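Local atomic coordinates of alternansucrase (Leuconostoc mesenteroides, PDB entry 6HVG), a protein that belongs to glycoside hydrolase family 70, joining a calcium-bearing catalytic region built around a (beta/alpha)8-type barrel to cell-wall-binding-type repeats. Residues D660-G663 against K664-Q667; L851-R854 against I855-S859. One frame throughout, in Å; residues are numbered along the deposited sequence.

Contact 1 (D660-G663 against K664-Q667)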
ATOM      1  N   ASP A 660      -6.415  15.259   7.158  1.00 42.65           N
ATOM      2  CA  ASP A 660      -7.716  14.971   6.563  1.00 41.07           C
ATOM      3  C   ASP A 660      -7.649  15.011   5.031  1.00 40.39           C
ATOM      4  O   ASP A 660      -7.879  16.041   4.428  1.00 42.04           O
ATOM      5  CB  ASP A 660      -8.761  15.945   7.095  1.00 40.28           C
ATOM      6  CG  ASP A 660      -8.504  17.397   6.679  1.00 42.46           C
ATOM      7  OD1 ASP A 660      -7.310  17.797   6.537  1.00 43.53           O
ATOM      8  OD2 ASP A 660      -9.511  18.144   6.511  1.00 41.17           O
ATOM      9  N   TRP A 661      -7.347  13.868   4.417  1.00 39.31           N
ATOM     10  CA  TRP A 661      -6.995  13.826   3.008  1.00 38.99           C
ATOM     11  C   TRP A 661      -8.182  13.946   2.046  1.00 42.10           C
ATOM     12  O   TRP A 661      -8.003  14.433   0.938  1.00 42.52           O
ATOM     13  CB  TRP A 661      -6.219  12.557   2.688  1.00 37.34           C
ATOM     14  CG  TRP A 661      -4.877  12.465   3.277  1.00 36.49           C
ATOM     15  CD1 TRP A 661      -4.501  11.694   4.325  1.00 37.16           C
ATOM     16  CD2 TRP A 661      -3.702  13.163   2.853  1.00 37.79           C
ATOM     17  NE1 TRP A 661      -3.152  11.858   4.590  1.00 37.14           N
ATOM     18  CE2 TRP A 661      -2.640  12.755   3.696  1.00 36.95           C
ATOM     19  CE3 TRP A 661      -3.439  14.091   1.846  1.00 36.61           C
ATOM     20  CZ2 TRP A 661      -1.350  13.249   3.562  1.00 36.01           C
ATOM     21  CZ3 TRP A 661      -2.151  14.563   1.711  1.00 36.17           C
ATOM     22  CH2 TRP A 661      -1.127  14.146   2.562  1.00 35.77           C
ATOM     23  N   ASN A 662      -9.385  13.534   2.456  1.00 43.88           N
ATOM     24  CA  ASN A 662     -10.526  13.547   1.533  1.00 44.13           C
ATOM     25  C   ASN A 662     -10.837  14.955   1.064  1.00 43.30           C
ATOM     26  O   ASN A 662     -10.849  15.884   1.851  1.00 45.27           O
ATOM     27  CB  ASN A 662     -11.785  12.950   2.160  1.00 45.05           C
ATOM     28  CG  ASN A 662     -12.878  12.686   1.131  1.00 45.85           C
ATOM     29  OD1 ASN A 662     -13.539  13.603   0.651  1.00 46.92           O
ATOM     30  ND2 ASN A 662     -13.079  11.430   0.803  1.00 45.99           N
ATOM     31  N   GLY A 663     -11.100  15.088  -0.228  1.00 43.22           N
ATOM     32  CA  GLY A 663     -11.340  16.370  -0.856  1.00 42.24           C
ATOM     33  C   GLY A 663     -12.587  17.067  -0.361  1.00 44.53           C
ATOM     34  O   GLY A 663     -12.732  18.258  -0.612  1.00 46.76           O
ATOM     35  N   LYS A 664     -13.483  16.351   0.325  1.00 44.95           N
ATOM     36  CA  LYS A 664     -14.674  16.953   0.904  1.00 47.99           C
ATOM     37  C   LYS A 664     -14.572  17.209   2.432  1.00 47.15           C
ATOM     38  O   LYS A 664     -15.538  17.682   3.039  1.00 47.41           O
ATOM     39  CB  LYS A 664     -15.889  16.079   0.619  1.00 54.42           C
ATOM     40  CG  LYS A 664     -16.478  16.217  -0.774  1.00 61.30           C
ATOM     41  CD  LYS A 664     -17.632  15.228  -1.009  1.00 72.79           C
ATOM     42  CE  LYS A 664     -18.738  15.375   0.049  1.00 84.08           C
ATOM     43  NZ  LYS A 664     -19.978  14.567  -0.165  1.00 90.08           N
ATOM     44  N   ASP A 665     -13.423  16.914   3.037  1.00 43.54           N
ATOM     45  CA  ASP A 665     -13.215  17.149   4.460  1.00 44.47           C
ATOM     46  C   ASP A 665     -13.176  18.656   4.843  1.00 43.64           C
ATOM     47  O   ASP A 665     -13.711  19.054   5.864  1.00 39.33           O
ATOM     48  CB  ASP A 665     -11.914  16.471   4.934  1.00 47.73           C
ATOM     49  CG  ASP A 665     -12.058  14.965   5.167  1.00 46.88           C
ATOM     50  OD1 ASP A 665     -13.192  14.467   5.084  1.00 48.92           O
ATOM     51  OD2 ASP A 665     -11.024  14.294   5.457  1.00 44.80           O
ATOM     52  N   PRO A 666     -12.522  19.493   4.036  1.00 44.82           N
ATOM     53  CA  PRO A 666     -12.532  20.918   4.350  1.00 48.26           C
ATOM     54  C   PRO A 666     -13.902  21.479   4.659  1.00 48.58           C
ATOM     55  O   PRO A 666     -14.051  22.197   5.619  1.00 53.37           O
ATOM     56  CB  PRO A 666     -11.989  21.546   3.074  1.00 47.11           C
ATOM     57  CG  PRO A 666     -11.001  20.548   2.608  1.00 46.49           C
ATOM     58  CD  PRO A 666     -11.647  19.208   2.893  1.00 45.02           C
ATOM     59  N   GLN A 667     -14.896  21.128   3.858  1.00 48.43           N
ATOM     60  CA  GLN A 667     -16.242  21.679   3.990  1.00 48.60           C
ATOM     61  C   GLN A 667     -16.957  21.075   5.189  1.00 47.85           C
ATOM     62  O   GLN A 667     -17.702  21.777   5.867  1.00 45.91           O
ATOM     63  CB  GLN A 667     -17.063  21.436   2.715  1.00 52.22           C
ATOM     64  CG  GLN A 667     -16.617  22.223   1.481  1.00 57.60           C
ATOM     65  CD  GLN A 667     -15.256  21.783   0.900  1.00 60.47           C
ATOM     66  OE1 GLN A 667     -14.871  20.607   0.980  1.00 53.39           O
ATOM     67  NE2 GLN A 667     -14.501  22.748   0.375  1.00 62.56           N
TER
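Asn662 and Lys664 meet where the loop after strand 657-658 of the barrel turns into helix 665-671, and their contact is an Asx turn that caps the helix entrance. Asn662 OD1 accepts from Lys664 N at 2.8 Å, with an N-H...O angle of 164°; the donor lies in the plane of the amide carbonyl and on a lone pair. The bond is within range because CG stands anti to the backbone nitrogen of Asn662 (chi1 -168°), which carries the amide alongside the chain toward Lys664. Asparagine suits the place: its short side chain offers a carbonyl where the turn leading into the helix presents the amide of Lys664. The same residue opens a type I beta turn, closed by Asp665 N donating to Asn662 O at 3.0 Å. Gly663 and Lys664 fill its two central positions, and the lysine chain leads away from the turn at the exposed surface.

Beneath the turn, the Asp660 and Asp665 side chains run antiparallel past one another, Asp665 OD2 lying 3.2 Å from Asp660 CB, with the carboxylate planes 12° apart and the OD2 atoms 4.3 Å from each other. Asp624 OD1 brings another like charge close to Asp665 OD2, and some mutual repulsion would be expected. Asp660 OD1 accepts from Met679 N and OD2 bonds to Thr678 OG1, on neighbouring strand 678-679. Asp624 OD2 accepts from Asn662 N, fixing the start of the turn. Pro666, in the first helical turn where a missing N-H costs little, sets its ring against the turn, CD lying 3.6 Å from Asn662 O.

Contact 2 (L851-R854 against I855-S859)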
ATOM      1  N   LEU A 851      11.280  33.109   5.438  1.00 45.38           N
ATOM      2  CA  LEU A 851      10.632  33.018   6.747  1.00 47.82           C
ATOM      3  C   LEU A 851      10.797  34.283   7.568  1.00 47.41           C
ATOM      4  O   LEU A 851       9.838  34.726   8.201  1.00 51.24           O
ATOM      5  CB  LEU A 851      11.154  31.813   7.537  1.00 46.94           C
ATOM      6  CG  LEU A 851      10.471  30.500   7.163  1.00 44.86           C
ATOM      7  CD1 LEU A 851      11.299  29.310   7.617  1.00 44.21           C
ATOM      8  CD2 LEU A 851       9.068  30.444   7.741  1.00 45.54           C
ATOM      9  N   LYS A 852      11.996  34.853   7.544  1.00 47.94           N
ATOM     10  CA  LYS A 852      12.283  36.127   8.236  1.00 48.18           C
ATOM     11  C   LYS A 852      11.629  37.320   7.549  1.00 46.02           C
ATOM     12  O   LYS A 852      11.149  38.257   8.213  1.00 45.21           O
ATOM     13  CB  LYS A 852      13.789  36.338   8.361  1.00 49.39           C
ATOM     14  CG  LYS A 852      14.426  35.385   9.352  1.00 53.41           C
ATOM     15  CD  LYS A 852      15.921  35.594   9.535  1.00 60.84           C
ATOM     16  CE  LYS A 852      16.709  34.833   8.485  1.00 68.30           C
ATOM     17  NZ  LYS A 852      18.190  34.907   8.646  1.00 72.24           N
ATOM     18  N   ALA A 853      11.597  37.268   6.223  1.00 44.49           N
ATOM     19  CA  ALA A 853      10.915  38.279   5.418  1.00 42.79           C
ATOM     20  C   ALA A 853       9.413  38.253   5.676  1.00 42.10           C
ATOM     21  O   ALA A 853       8.739  39.295   5.612  1.00 43.22           O
ATOM     22  CB  ALA A 853      11.191  38.039   3.940  1.00 42.21           C
ATOM     23  N   ARG A 854       8.880  37.066   5.967  1.00 41.78           N
ATOM     24  CA  ARG A 854       7.456  36.922   6.226  1.00 42.36           C
ATOM     25  C   ARG A 854       7.065  37.694   7.481  1.00 44.55           C
ATOM     26  O   ARG A 854       6.006  38.315   7.522  1.00 47.92           O
ATOM     27  CB  ARG A 854       7.068  35.451   6.346  1.00 43.31           C
ATOM     28  CG  ARG A 854       5.564  35.179   6.379  1.00 43.94           C
ATOM     29  CD  ARG A 854       5.245  33.679   6.492  1.00 42.64           C
ATOM     30  NE  ARG A 854       3.811  33.422   6.332  1.00 43.70           N
ATOM     31  CZ  ARG A 854       2.913  33.411   7.323  1.00 46.27           C
ATOM     32  NH1 ARG A 854       3.265  33.607   8.596  1.00 51.57           N
ATOM     33  NH2 ARG A 854       1.639  33.191   7.053  1.00 46.27           N
ATOM     34  N   ILE A 855       7.920  37.662   8.499  1.00 44.51           N
ATOM     35  CA  ILE A 855       7.675  38.409   9.723  1.00 46.24           C
ATOM     36  C   ILE A 855       7.656  39.932   9.452  1.00 49.97           C
ATOM     37  O   ILE A 855       6.814  40.640   9.984  1.00 50.04           O
ATOM     38  CB  ILE A 855       8.781  38.099  10.757  1.00 47.71           C
ATOM     39  CG1 ILE A 855       8.746  36.620  11.154  1.00 46.95           C
ATOM     40  CG2 ILE A 855       8.667  39.034  11.963  1.00 47.95           C
ATOM     41  CD1 ILE A 855       9.920  36.150  11.992  1.00 48.03           C
ATOM     42  N   LYS A 856       8.617  40.415   8.657  1.00 53.11           N
ATOM     43  CA  LYS A 856       8.794  41.843   8.365  1.00 58.19           C
ATOM     44  C   LYS A 856       7.759  42.428   7.409  1.00 56.22           C
ATOM     45  O   LYS A 856       7.292  43.555   7.603  1.00 57.82           O
ATOM     46  CB  LYS A 856      10.169  42.084   7.731  1.00 65.08           C
ATOM     47  CG  LYS A 856      11.326  42.240   8.698  1.00 70.21           C
ATOM     48  CD  LYS A 856      12.636  42.441   7.944  1.00 72.45           C
ATOM     49  CE  LYS A 856      13.573  43.401   8.655  1.00 74.26           C
ATOM     50  NZ  LYS A 856      13.986  42.914   9.996  1.00 72.25           N
ATOM     51  N   TYR A 857       7.444  41.694   6.341  1.00 51.33           N
ATOM     52  CA  TYR A 857       6.711  42.296   5.234  1.00 49.96           C
ATOM     53  C   TYR A 857       5.328  41.722   4.921  1.00 49.63           C
ATOM     54  O   TYR A 857       4.503  42.408   4.323  1.00 50.65           O
ATOM     55  CB  TYR A 857       7.543  42.226   3.960  1.00 50.32           C
ATOM     56  CG  TYR A 857       8.971  42.705   4.093  1.00 49.72           C
ATOM     57  CD1 TYR A 857       9.287  44.053   3.965  1.00 48.20           C
ATOM     58  CD2 TYR A 857       9.996  41.818   4.317  1.00 48.18           C
ATOM     59  CE1 TYR A 857      10.597  44.486   4.045  1.00 48.00           C
ATOM     60  CE2 TYR A 857      11.298  42.244   4.419  1.00 47.51           C
ATOM     61  CZ  TYR A 857      11.603  43.586   4.268  1.00 47.02           C
ATOM     62  OH  TYR A 857      12.893  44.021   4.395  1.00 43.44           O
ATOM     63  N   VAL A 858       5.051  40.476   5.302  1.00 47.81           N
ATOM     64  CA  VAL A 858       3.851  39.800   4.817  1.00 45.69           C
ATOM     65  C   VAL A 858       2.598  40.176   5.600  1.00 46.30           C
ATOM     66  O   VAL A 858       2.360  39.681   6.691  1.00 45.66           O
ATOM     67  CB  VAL A 858       4.054  38.290   4.761  1.00 46.32           C
ATOM     68  CG1 VAL A 858       2.768  37.577   4.380  1.00 47.69           C
ATOM     69  CG2 VAL A 858       5.148  37.970   3.750  1.00 47.35           C
ATOM     70  N   SER A 859       1.810  41.086   5.027  1.00 47.42           N
ATOM     71  CA  SER A 859       0.481  41.415   5.549  1.00 47.77           C
ATOM     72  C   SER A 859      -0.357  42.083   4.477  1.00 47.21           C
ATOM     73  O   SER A 859       0.152  42.386   3.398  1.00 48.39           O
ATOM     74  CB  SER A 859       0.562  42.321   6.776  1.00 49.73           C
ATOM     75  OG  SER A 859      -0.712  42.381   7.431  1.00 51.71           O
TER
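Arg854 and Val858 lie one turn apart near the C-terminal end of helix 844-857, and the base of the arginine chain leans on the valine. Its CB comes within 4.1 Å of Val858 CG2. One bond further on, CG rests 3.8 Å from Val858 CB, the two side chains crossing at a slant. With CG anti to the backbone nitrogen (chi1 -170°) and the chain extended as far as NE, it leaves the valine from CD outward and the guanidinium is delivered well beyond it. There NE makes a weak hydrogen bond to Leu815 O, and NH2 donates to Asp1041 O. Arginine fits because its stem is apolar enough to pack while its head can serve more than one carbonyl in a buried place; beta-branched Val858 offers a broad flank to that stem.

Below the pair, Val858 N donates to Arg854 O at 3.2 Å, carrying the i to i+4 pattern one residue past Tyr857. A step earlier, Tyr857 N reaches Ala853 O at 2.8 Å, nearly in line with the C=O bond. That carbonyl also sits at the edge of the Tyr857 ring, near its plane, 3.1 Å from CD2. The small CB of Ala853 lets the ring settle beside the helix, with CD2 4.0 Å away, and Leu944 and Val1008 of the adjoining antiparallel sheet cover this side. The chemistry thus divides the turn in two: Tyr857 and Ala853 pack against the sheet, whereas Arg854 ties this helix to the end of helix 1038-1041 and, weakly, to the residue following helix 807-814.

In the fold
Contacts 1 and 2 come in series along the chain within the family 70 region, with centres about 29 Å apart and nearest atoms about 18 Å apart, so neither touches the other. Residues 660-667 follow strand 657-658 of the eight-stranded parallel sheet and start helix 665-671, while residues 851-859 lie on the last part of helix 844-857 and the chain that follows, after strand 821-825 of that same sheet. Contact 1 belongs to the barrel, with the Trp661 side chain about 13 Å from the calcium ion. Contact 2 lies farther from the chain centre, where the polypeptide leaves the helix for strand 862-866 of the antiparallel sheet. One contact shapes a helix entrance, the other a passage between two sheets.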